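Side-chain contacts in Tll1590 protein (Thermosynechococcus elongatus, PDB 6LDQ), which contains a glycosyl transferase 4-like domain of the GT-B clan, here an alpha/beta fold built around a largely parallel sheet flanked by helices: residues Gly120-Leu123 / Arg124-Phe127; Glu154-Leu157 / Met158-Ala162; Leu205-Gly208 / Gln209-Gln213. One frame throughout, in Å; residues are numbered along the deposited sequence.

Interaction 1: residues Gly120-Leu123 / Arg124-Phe127; sequences GWQL and RQQF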
ATOM      1  N   GLY A 120       7.087  -1.255   1.838  1.00 13.98           N
ATOM      2  CA  GLY A 120       7.206  -1.677   0.448  1.00 16.65           C
ATOM      3  C   GLY A 120       8.631  -1.586  -0.062  1.00 19.68           C
ATOM      4  O   GLY A 120       9.129  -2.502  -0.721  1.00 17.81           O
ATOM      5  N   TRP A 121       9.318  -0.488   0.271  1.00 17.90           N
ATOM      6  CA  TRP A 121      10.711  -0.323  -0.121  1.00 19.90           C
ATOM      7  C   TRP A 121      11.595  -1.449   0.421  1.00 17.73           C
ATOM      8  O   TRP A 121      12.447  -1.981  -0.300  1.00 18.09           O
ATOM      9  CB  TRP A 121      11.199   1.038   0.376  1.00 17.16           C
ATOM     10  CG  TRP A 121      12.617   1.296   0.133  1.00 19.60           C
ATOM     11  CD1 TRP A 121      13.287   1.199  -1.048  1.00 19.44           C
ATOM     12  CD2 TRP A 121      13.567   1.719   1.107  1.00 23.08           C
ATOM     13  NE1 TRP A 121      14.609   1.544  -0.868  1.00 22.43           N
ATOM     14  CE2 TRP A 121      14.805   1.865   0.449  1.00 25.14           C
ATOM     15  CE3 TRP A 121      13.491   1.985   2.473  1.00 23.58           C
ATOM     16  CZ2 TRP A 121      15.960   2.258   1.115  1.00 22.50           C
ATOM     17  CZ3 TRP A 121      14.641   2.378   3.137  1.00 23.40           C
ATOM     18  CH2 TRP A 121      15.857   2.515   2.453  1.00 23.62           C
ATOM     19  N   GLN A 122      11.442  -1.792   1.706  1.00 19.55           N
ATOM     20  CA  GLN A 122      12.222  -2.892   2.273  1.00 19.83           C
ATOM     21  C   GLN A 122      11.892  -4.215   1.579  1.00 19.12           C
ATOM     22  O   GLN A 122      12.787  -5.020   1.273  1.00 17.45           O
ATOM     23  CB  GLN A 122      11.953  -3.000   3.777  1.00 20.32           C
ATOM     24  CG  GLN A 122      12.683  -1.951   4.594  1.00 22.16           C
ATOM     25  CD  GLN A 122      14.152  -2.252   4.648  1.00 24.37           C
ATOM     26  OE1 GLN A 122      14.539  -3.400   4.864  1.00 25.00           O
ATOM     27  NE2 GLN A 122      14.982  -1.241   4.436  1.00 21.73           N
ATOM     28  N   LEU A 123      10.612  -4.451   1.315  1.00 16.14           N
ATOM     29  CA  LEU A 123      10.235  -5.688   0.631  1.00 17.04           C
ATOM     30  C   LEU A 123      10.806  -5.744  -0.782  1.00 20.53           C
ATOM     31  O   LEU A 123      11.365  -6.774  -1.191  1.00 21.43           O
ATOM     32  CB  LEU A 123       8.715  -5.829   0.631  1.00 14.54           C
ATOM     33  CG  LEU A 123       8.116  -6.084   2.022  1.00 18.41           C
ATOM     34  CD1 LEU A 123       6.627  -5.793   2.078  1.00 18.55           C
ATOM     35  CD2 LEU A 123       8.399  -7.506   2.479  1.00 20.87           C
ATOM     36  N   ARG A 124      10.712  -4.635  -1.534  1.00 21.55           N
ATOM     37  CA  ARG A 124      11.191  -4.631  -2.912  1.00 22.44           C
ATOM     38  C   ARG A 124      12.691  -4.877  -2.990  1.00 24.18           C
ATOM     39  O   ARG A 124      13.180  -5.371  -4.013  1.00 22.86           O
ATOM     40  CB  ARG A 124      10.820  -3.311  -3.607  1.00 24.46           C
ATOM     41  CG  ARG A 124      10.989  -3.293  -5.132  1.00 23.10           C
ATOM     42  CD  ARG A 124      10.157  -4.368  -5.842  1.00 24.85           C
ATOM     43  NE  ARG A 124      10.480  -4.472  -7.272  1.00 28.72           N
ATOM     44  CZ  ARG A 124      11.572  -5.065  -7.759  1.00 25.27           C
ATOM     45  NH1 ARG A 124      12.459  -5.619  -6.942  1.00 27.05           N
ATOM     46  NH2 ARG A 124      11.792  -5.093  -9.062  1.00 26.87           N
ATOM     47  N   GLN A 125      13.442  -4.551  -1.931  1.00 18.00           N
ATOM     48  CA  GLN A 125      14.874  -4.834  -1.961  1.00 23.59           C
ATOM     49  C   GLN A 125      15.169  -6.323  -1.893  1.00 28.29           C
ATOM     50  O   GLN A 125      16.270  -6.743  -2.269  1.00 30.08           O
ATOM     51  CB  GLN A 125      15.592  -4.138  -0.808  1.00 24.03           C
ATOM     52  CG  GLN A 125      15.582  -2.634  -0.867  1.00 22.27           C
ATOM     53  CD  GLN A 125      16.265  -2.012   0.338  1.00 27.07           C
ATOM     54  OE1 GLN A 125      17.336  -2.450   0.749  1.00 30.81           O
ATOM     55  NE2 GLN A 125      15.636  -0.996   0.923  1.00 25.96           N
ATOM     56  N   GLN A 126      14.222  -7.125  -1.406  1.00 24.11           N
ATOM     57  CA  GLN A 126      14.427  -8.554  -1.213  1.00 27.80           C
ATOM     58  C   GLN A 126      13.688  -9.402  -2.234  1.00 28.41           C
ATOM     59  O   GLN A 126      14.169 -10.482  -2.594  1.00 31.87           O
ATOM     60  CB  GLN A 126      13.974  -8.968   0.196  1.00 25.63           C
ATOM     61  CG  GLN A 126      14.164 -10.449   0.522  1.00 34.78           C
ATOM     62  CD  GLN A 126      13.903 -10.775   1.994  1.00 31.64           C
ATOM     63  OE1 GLN A 126      13.605  -9.893   2.804  1.00 30.68           O
ATOM     64  NE2 GLN A 126      14.011 -12.053   2.339  1.00 34.33           N
ATOM     65  N   PHE A 127      12.549  -8.926  -2.721  1.00 26.15           N
ATOM     66  CA  PHE A 127      11.682  -9.708  -3.585  1.00 28.54           C
ATOM     67  C   PHE A 127      11.378  -8.948  -4.867  1.00 28.91           C
ATOM     68  O   PHE A 127      11.593  -7.732  -4.968  1.00 29.26           O
ATOM     69  CB  PHE A 127      10.383 -10.056  -2.862  1.00 26.92           C
ATOM     70  CG  PHE A 127      10.595 -10.769  -1.562  1.00 27.86           C
ATOM     71  CD1 PHE A 127      11.111 -12.058  -1.546  1.00 29.77           C
ATOM     72  CD2 PHE A 127      10.269 -10.161  -0.361  1.00 22.68           C
ATOM     73  CE1 PHE A 127      11.306 -12.727  -0.354  1.00 30.73           C
ATOM     74  CE2 PHE A 127      10.445 -10.820   0.830  1.00 27.38           C
ATOM     75  CZ  PHE A 127      10.969 -12.115   0.837  1.00 27.93           C
TER
HETATM   76  O   HOH W   1      17.876  -2.153   3.793  1.00 23.73           O

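Interaction 2: residues Glu154-Leu157 / Met158-Ala162; sequences ETRL and MVEKA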
ATOM      1  N   GLU A 154      13.002  14.969   7.885  1.00 20.66           N
ATOM      2  CA  GLU A 154      14.188  14.442   7.223  1.00 24.79           C
ATOM      3  C   GLU A 154      13.973  13.001   6.797  1.00 19.57           C
ATOM      4  O   GLU A 154      14.269  12.628   5.654  1.00 19.84           O
ATOM      5  CB  GLU A 154      15.393  14.551   8.152  1.00 23.51           C
ATOM      6  CG  GLU A 154      16.579  13.668   7.796  1.00 25.41           C
ATOM      7  CD  GLU A 154      17.794  13.991   8.669  1.00 36.47           C
ATOM      8  OE1 GLU A 154      18.749  13.185   8.721  1.00 33.87           O
ATOM      9  OE2 GLU A 154      17.787  15.069   9.306  1.00 40.44           O
ATOM     10  N   THR A 155      13.438  12.180   7.704  1.00 16.98           N
ATOM     11  CA  THR A 155      13.143  10.793   7.367  1.00 19.12           C
ATOM     12  C   THR A 155      12.114  10.711   6.251  1.00 19.13           C
ATOM     13  O   THR A 155      12.318  10.010   5.253  1.00 19.96           O
ATOM     14  CB  THR A 155      12.650  10.047   8.609  1.00 16.64           C
ATOM     15  OG1 THR A 155      13.768   9.786   9.456  1.00 22.26           O
ATOM     16  CG2 THR A 155      11.988   8.723   8.221  1.00 21.09           C
ATOM     17  N   ARG A 156      10.997  11.423   6.404  1.00 16.51           N
ATOM     18  CA  ARG A 156       9.924  11.315   5.420  1.00 20.03           C
ATOM     19  C   ARG A 156      10.432  11.633   4.016  1.00 19.83           C
ATOM     20  O   ARG A 156      10.189  10.878   3.067  1.00 16.69           O
ATOM     21  CB  ARG A 156       8.769  12.234   5.820  1.00 19.07           C
ATOM     22  CG  ARG A 156       7.540  12.161   4.921  1.00 20.50           C
ATOM     23  CD  ARG A 156       6.513  13.193   5.335  1.00 22.03           C
ATOM     24  NE  ARG A 156       6.938  14.532   4.940  1.00 23.35           N
ATOM     25  CZ  ARG A 156       7.148  15.544   5.774  1.00 25.54           C
ATOM     26  NH1 ARG A 156       6.975  15.387   7.077  1.00 24.67           N
ATOM     27  NH2 ARG A 156       7.537  16.724   5.293  1.00 25.11           N
ATOM     28  N   LEU A 157      11.181  12.731   3.871  1.00 15.30           N
ATOM     29  CA  LEU A 157      11.653  13.153   2.557  1.00 21.11           C
ATOM     30  C   LEU A 157      12.585  12.121   1.927  1.00 19.19           C
ATOM     31  O   LEU A 157      12.487  11.840   0.725  1.00 20.09           O
ATOM     32  CB  LEU A 157      12.355  14.514   2.673  1.00 22.58           C
ATOM     33  CG  LEU A 157      11.431  15.705   2.408  1.00 26.17           C
ATOM     34  CD1 LEU A 157      10.929  15.700   0.954  1.00 22.74           C
ATOM     35  CD2 LEU A 157      10.251  15.741   3.393  1.00 22.90           C
ATOM     36  N   MET A 158      13.521  11.579   2.703  1.00 13.78           N
ATOM     37  CA  MET A 158      14.438  10.577   2.163  1.00 13.12           C
ATOM     38  C   MET A 158      13.678   9.321   1.755  1.00 16.20           C
ATOM     39  O   MET A 158      13.952   8.720   0.706  1.00 16.76           O
ATOM     40  CB  MET A 158      15.498  10.213   3.202  1.00 13.03           C
ATOM     41  CG  MET A 158      16.573  11.291   3.431  1.00 19.08           C
ATOM     42  SD  MET A 158      17.632  10.778   4.807  1.00 28.00           S
ATOM     43  CE  MET A 158      18.844   9.835   3.908  1.00 20.87           C
ATOM     44  N   VAL A 159      12.710   8.919   2.570  1.00 14.73           N
ATOM     45  CA  VAL A 159      11.941   7.714   2.252  1.00 17.19           C
ATOM     46  C   VAL A 159      11.052   7.962   1.045  1.00 16.74           C
ATOM     47  O   VAL A 159      10.941   7.118   0.146  1.00 17.98           O
ATOM     48  CB  VAL A 159      11.112   7.263   3.466  1.00 14.55           C
ATOM     49  CG1 VAL A 159      10.202   6.075   3.063  1.00 10.46           C
ATOM     50  CG2 VAL A 159      11.995   6.899   4.641  1.00 21.79           C
ATOM     51  N   GLU A 160      10.407   9.130   1.000  1.00 16.55           N
ATOM     52  CA  GLU A 160       9.544   9.450  -0.129  1.00 17.16           C
ATOM     53  C   GLU A 160      10.329   9.496  -1.438  1.00 18.53           C
ATOM     54  O   GLU A 160       9.826   9.087  -2.493  1.00 13.22           O
ATOM     55  CB  GLU A 160       8.808  10.762   0.147  1.00 16.92           C
ATOM     56  CG  GLU A 160       7.883  10.646   1.363  1.00 17.33           C
ATOM     57  CD  GLU A 160       6.861  11.753   1.488  1.00 19.16           C
ATOM     58  OE1 GLU A 160       5.756  11.469   1.987  1.00 21.52           O
ATOM     59  OE2 GLU A 160       7.165  12.906   1.128  1.00 21.67           O
ATOM     60  N   LYS A 161      11.565   9.993  -1.397  1.00 17.65           N
ATOM     61  CA  LYS A 161      12.415   9.932  -2.582  1.00 17.52           C
ATOM     62  C   LYS A 161      12.703   8.482  -2.972  1.00 21.41           C
ATOM     63  O   LYS A 161      12.598   8.104  -4.151  1.00 23.26           O
ATOM     64  CB  LYS A 161      13.718  10.694  -2.333  1.00 21.32           C
ATOM     65  CG  LYS A 161      13.551  12.218  -2.305  1.00 16.59           C
ATOM     66  CD  LYS A 161      14.860  12.873  -1.913  1.00 21.73           C
ATOM     67  CE  LYS A 161      14.667  14.366  -1.726  1.00 28.90           C
ATOM     68  NZ  LYS A 161      15.976  15.033  -1.592  1.00 27.50           N
ATOM     69  N   ALA A 162      13.055   7.649  -1.995  1.00 19.95           N
ATOM     70  CA  ALA A 162      13.369   6.252  -2.299  1.00 19.87           C
ATOM     71  C   ALA A 162      12.176   5.539  -2.920  1.00 15.17           C
ATOM     72  O   ALA A 162      12.342   4.695  -3.803  1.00 16.23           O
ATOM     73  CB  ALA A 162      13.825   5.519  -1.038  1.00 18.26           C
TER
HETATM   74  O   HOH W   2       6.132  15.067   1.906  1.00 26.56           O

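Interaction 3: residues Leu205-Gly208 / Gln209-Gln213; sequences LQMG and QLYRQ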
ATOM      1  N   LEU A 205     -11.707   0.432 -10.568  1.00 17.28           N
ATOM      2  CA  LEU A 205     -11.564   0.148 -11.992  1.00 17.66           C
ATOM      3  C   LEU A 205     -10.312   0.799 -12.561  1.00 17.03           C
ATOM      4  O   LEU A 205      -9.594   0.190 -13.363  1.00 14.12           O
ATOM      5  CB  LEU A 205     -12.796   0.634 -12.753  1.00 17.77           C
ATOM      6  CG  LEU A 205     -14.089  -0.157 -12.516  1.00 20.57           C
ATOM      7  CD1 LEU A 205     -15.200   0.469 -13.342  1.00 15.93           C
ATOM      8  CD2 LEU A 205     -13.906  -1.664 -12.820  1.00 18.98           C
ATOM      9  N   GLN A 206     -10.042   2.044 -12.173  1.00 17.56           N
ATOM     10  CA  GLN A 206      -8.820   2.694 -12.642  1.00 20.28           C
ATOM     11  C   GLN A 206      -7.580   2.027 -12.047  1.00 17.26           C
ATOM     12  O   GLN A 206      -6.584   1.814 -12.748  1.00 19.16           O
ATOM     13  CB  GLN A 206      -8.864   4.189 -12.308  1.00 18.10           C
ATOM     14  CG  GLN A 206      -9.862   4.971 -13.181  1.00 15.15           C
ATOM     15  CD  GLN A 206      -9.371   5.101 -14.603  1.00 21.19           C
ATOM     16  OE1 GLN A 206      -8.194   4.879 -14.886  1.00 22.91           O
ATOM     17  NE2 GLN A 206     -10.279   5.431 -15.517  1.00 23.56           N
ATOM     18  N   MET A 207      -7.627   1.676 -10.761  1.00 17.49           N
ATOM     19  CA  MET A 207      -6.501   0.976 -10.141  1.00 21.30           C
ATOM     20  C   MET A 207      -6.288  -0.398 -10.772  1.00 19.19           C
ATOM     21  O   MET A 207      -5.155  -0.773 -11.114  1.00 15.62           O
ATOM     22  CB  MET A 207      -6.730   0.839  -8.639  1.00 19.01           C
ATOM     23  CG  MET A 207      -5.452   0.885  -7.827  1.00 25.93           C
ATOM     24  SD  MET A 207      -4.727   2.542  -7.790  1.00 26.10           S
ATOM     25  CE  MET A 207      -5.851   3.341  -6.648  1.00 21.49           C
ATOM     26  N   GLY A 208      -7.371  -1.169 -10.913  1.00 20.50           N
ATOM     27  CA  GLY A 208      -7.275  -2.453 -11.582  1.00 20.23           C
ATOM     28  C   GLY A 208      -6.576  -2.353 -12.916  1.00 16.95           C
ATOM     29  O   GLY A 208      -5.697  -3.158 -13.228  1.00 15.44           O
ATOM     30  N   GLN A 209      -6.942  -1.340 -13.714  1.00 21.09           N
ATOM     31  CA  GLN A 209      -6.329  -1.160 -15.026  1.00 22.58           C
ATOM     32  C   GLN A 209      -4.829  -0.925 -14.903  1.00 21.53           C
ATOM     33  O   GLN A 209      -4.041  -1.447 -15.699  1.00 21.99           O
ATOM     34  CB  GLN A 209      -7.004   0.003 -15.760  1.00 23.45           C
ATOM     35  CG  GLN A 209      -6.090   0.737 -16.742  1.00 27.54           C
ATOM     36  CD  GLN A 209      -5.862  -0.074 -18.000  1.00 29.81           C
ATOM     37  OE1 GLN A 209      -6.688  -0.914 -18.356  1.00 37.94           O
ATOM     38  NE2 GLN A 209      -4.739   0.156 -18.671  1.00 32.94           N
ATOM     39  N   LEU A 210      -4.412  -0.141 -13.910  1.00 20.19           N
ATOM     40  CA  LEU A 210      -2.984   0.055 -13.699  1.00 21.61           C
ATOM     41  C   LEU A 210      -2.304  -1.268 -13.372  1.00 23.91           C
ATOM     42  O   LEU A 210      -1.290  -1.631 -13.988  1.00 20.75           O
ATOM     43  CB  LEU A 210      -2.752   1.083 -12.589  1.00 20.18           C
ATOM     44  CG  LEU A 210      -2.358   2.467 -13.121  1.00 32.08           C
ATOM     45  CD1 LEU A 210      -0.906   2.418 -13.530  1.00 30.93           C
ATOM     46  CD2 LEU A 210      -3.239   2.917 -14.314  1.00 30.96           C
ATOM     47  N   TYR A 211      -2.881  -2.023 -12.431  1.00 18.88           N
ATOM     48  CA  TYR A 211      -2.349  -3.340 -12.092  1.00 20.04           C
ATOM     49  C   TYR A 211      -2.097  -4.159 -13.355  1.00 22.13           C
ATOM     50  O   TYR A 211      -0.990  -4.660 -13.585  1.00 24.91           O
ATOM     51  CB  TYR A 211      -3.327  -4.079 -11.168  1.00 17.11           C
ATOM     52  CG  TYR A 211      -3.557  -3.460  -9.791  1.00 19.32           C
ATOM     53  CD1 TYR A 211      -2.858  -2.321  -9.373  1.00 19.62           C
ATOM     54  CD2 TYR A 211      -4.477  -4.022  -8.913  1.00 18.74           C
ATOM     55  CE1 TYR A 211      -3.083  -1.764  -8.126  1.00 18.57           C
ATOM     56  CE2 TYR A 211      -4.714  -3.485  -7.672  1.00 17.23           C
ATOM     57  CZ  TYR A 211      -4.005  -2.351  -7.273  1.00 20.54           C
ATOM     58  OH  TYR A 211      -4.253  -1.823  -6.028  1.00 19.04           O
ATOM     59  N   ARG A 212      -3.111  -4.265 -14.213  1.00 20.84           N
ATOM     60  CA  ARG A 212      -2.965  -5.080 -15.409  1.00 22.65           C
ATOM     61  C   ARG A 212      -1.897  -4.518 -16.340  1.00 23.79           C
ATOM     62  O   ARG A 212      -1.097  -5.272 -16.902  1.00 28.72           O
ATOM     63  CB  ARG A 212      -4.320  -5.199 -16.103  1.00 22.79           C
ATOM     64  CG  ARG A 212      -5.372  -5.855 -15.214  1.00 23.75           C
ATOM     65  CD  ARG A 212      -6.584  -6.319 -16.015  1.00 29.49           C
ATOM     66  NE  ARG A 212      -7.605  -5.280 -16.038  1.00 31.35           N
ATOM     67  CZ  ARG A 212      -7.689  -4.348 -16.979  1.00 29.86           C
ATOM     68  NH1 ARG A 212      -8.644  -3.428 -16.927  1.00 30.96           N
ATOM     69  NH2 ARG A 212      -6.810  -4.336 -17.973  1.00 33.97           N
ATOM     70  N   GLN A 213      -1.855  -3.196 -16.496  1.00 21.58           N
ATOM     71  CA  GLN A 213      -0.780  -2.562 -17.257  1.00 24.56           C
ATOM     72  C   GLN A 213       0.592  -2.982 -16.740  1.00 24.73           C
ATOM     73  O   GLN A 213       1.467  -3.387 -17.515  1.00 26.43           O
ATOM     74  CB  GLN A 213      -0.919  -1.041 -17.173  1.00 26.89           C
ATOM     75  CG  GLN A 213      -1.401  -0.358 -18.420  1.00 31.74           C
ATOM     76  CD  GLN A 213      -1.638   1.117 -18.175  1.00 35.36           C
ATOM     77  OE1 GLN A 213      -2.736   1.629 -18.398  1.00 37.01           O
ATOM     78  NE2 GLN A 213      -0.615   1.801 -17.680  1.00 35.65           N
TER

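Interaction 1: residues Gly120-Leu123 / Arg124-Phe127
Gln125 reaches back along the helix and sets its amide nitrogen over one face of the Trp121 indole, four residues earlier. Gln125 NE2 lies 3.0 Å from Trp121 CE2, on the bond the two rings share, and the amide is tilted 51° against the indole. The chain of Gln125 is extended beyond CG (chi2 178°), which carries the amide that far toward the ring. A water bridges the two glutamines, consistent with the modelled amide orientation: it donates to Gln125 OE1 at 3.1 Å and accepts from Gln122 NE2, also at 3.1 Å. On another side of the helix, Leu123 CD2 rests 4.2 Å from Phe127 CE2, a light apolar contact. The backbone beneath them is doubly tied, since Leu123 O takes Phe127 N nearly head-on and Gln126 N from above the carbonyl plane, each at 2.9 Å.

Further out, Trp118 meets Trp121 edge-to-face, Phe97 of helix 90-104 packs against Leu123, and His101 meets the ring of Phe127. Trp121 and Arg124 also touch Trp131 of the following strand. The setting is that of a beta-alpha-beta unit, strand 108-112, helix 113-126 and strand 130-134, in a Rossmann-like half of the GT-B type.

Interaction 2: residues Glu154-Leu157 / Met158-Ala162
Thr155 and Val159 make the close-packed side of this helical turn, their side chains running next to each other and pointing the same way. Thr155 CG2 lies 4.0 Å from Val159 CG2, and the same valine methyl presses to 3.2 Å from Thr155 O. That carbonyl also holds Val159 N at 2.9 Å in a regular helical bond. Helix 113-126 backs this side, with Trp114 against Thr155 and Trp118 against Val159.

Away from it the packing thins. Glu154 CG and Met158 SD come no nearer than 4.3 Å, both on exposed residues, and the exposed Lys161 extends past the carbonyl of Leu157.

Arg156 and Glu160 combine both characters. The side chains lie alongside, the arginine methylene Arg156 CG 3.5 Å from the carboxylate oxygen Glu160 OE1, but the charged ends do not close: Arg156 NE stays 4.2 Å from Glu160 OE2, with guanidinium and carboxylate planes 69° apart. A bend at chi3 (74°) turns the guanidinium aside, and NH1 forms a salt bridge with Asp153. One water spans the gap, accepting from Arg156 NE at 3.2 Å and donating to Glu160 OE2. A thiocyanate ion, probably from the crystallisation liquor, lies about 4 Å from the Glu160 side chain. The arginine thus pairs directly with Asp153, while its attraction to Glu160 is probably relayed in part through water.

Interaction 3: residues Leu205-Gly208 / Gln209-Gln213
Met207 and Tyr211, one helical turn apart, carry the apolar part of this contact. The methionine brings its CG, not its sulfur, against the phenol: CG is 3.6 Å from Tyr211 CE1 and 3.5 Å from Tyr211 OH, and the two side chains run aslant to one another. A bend at chi2 (71°) of Met207 carries SD away from this meeting point, and a second at chi3 (75°) turns the terminal methyl.

A second kind of contact is carbonyl against flat group. Met207 O sits over one face of Tyr211, displaced toward its rim, with CD1 at 3.3 Å. The same oxygen accepts Tyr211 N at 2.9 Å, so backbone bond and ring placement go together. Gly208 O likewise accepts a backbone N-H, Arg212 N at 3.0 Å, and lies over one face of the Arg212 guanidinium.

Among the polar side chains, Gln209 NE2 donates to Gln213 OE1. The acceptor lies in the amide plane of Gln209, and the donor arrives on a lone pair in the carbonyl plane of Gln213; the modelled length, 2.5 Å between Gln209 NE2 and Gln213 OE1, is short and best taken with caution. The phenol has its own partner, His110 ND1 of strand 108-112, to which Tyr211 OH is hydrogen-bonded.

Other neighbours divide the helix into two sides. Met207 touches Tyr32 and Leu36 of helix 32-42 and Ile171 of strand 169-172, Leu210 meets Cys169, and Trp45 stands edge-to-face with Tyr211, whereas Leu205, Gln206 and Gln213 are exposed. This is the pattern of an amphipathic helix laid on the central sheet of a Rossmann-like alpha/beta domain.

The three contacts come one after another along the chain, each within a single helix: 113-126, then 153-166, then 200-216. Interactions 1 and 2 have centres 16 Å apart and touch, Trp121 NE1 packing 4.1 Å from Ala162 CB where their helices adjoin. Interaction 3 stands apart, its centre 21 Å from that of interaction 1 and 26 Å from that of interaction 2. Strand 108-112 nevertheless connects it with interaction 1, since it leads into helix 113-126 and also receives Met207 and Tyr211. The same principle of side chains meeting one turn apart therefore recurs in separate helices that clothe one sheet of a GT-B-type domain.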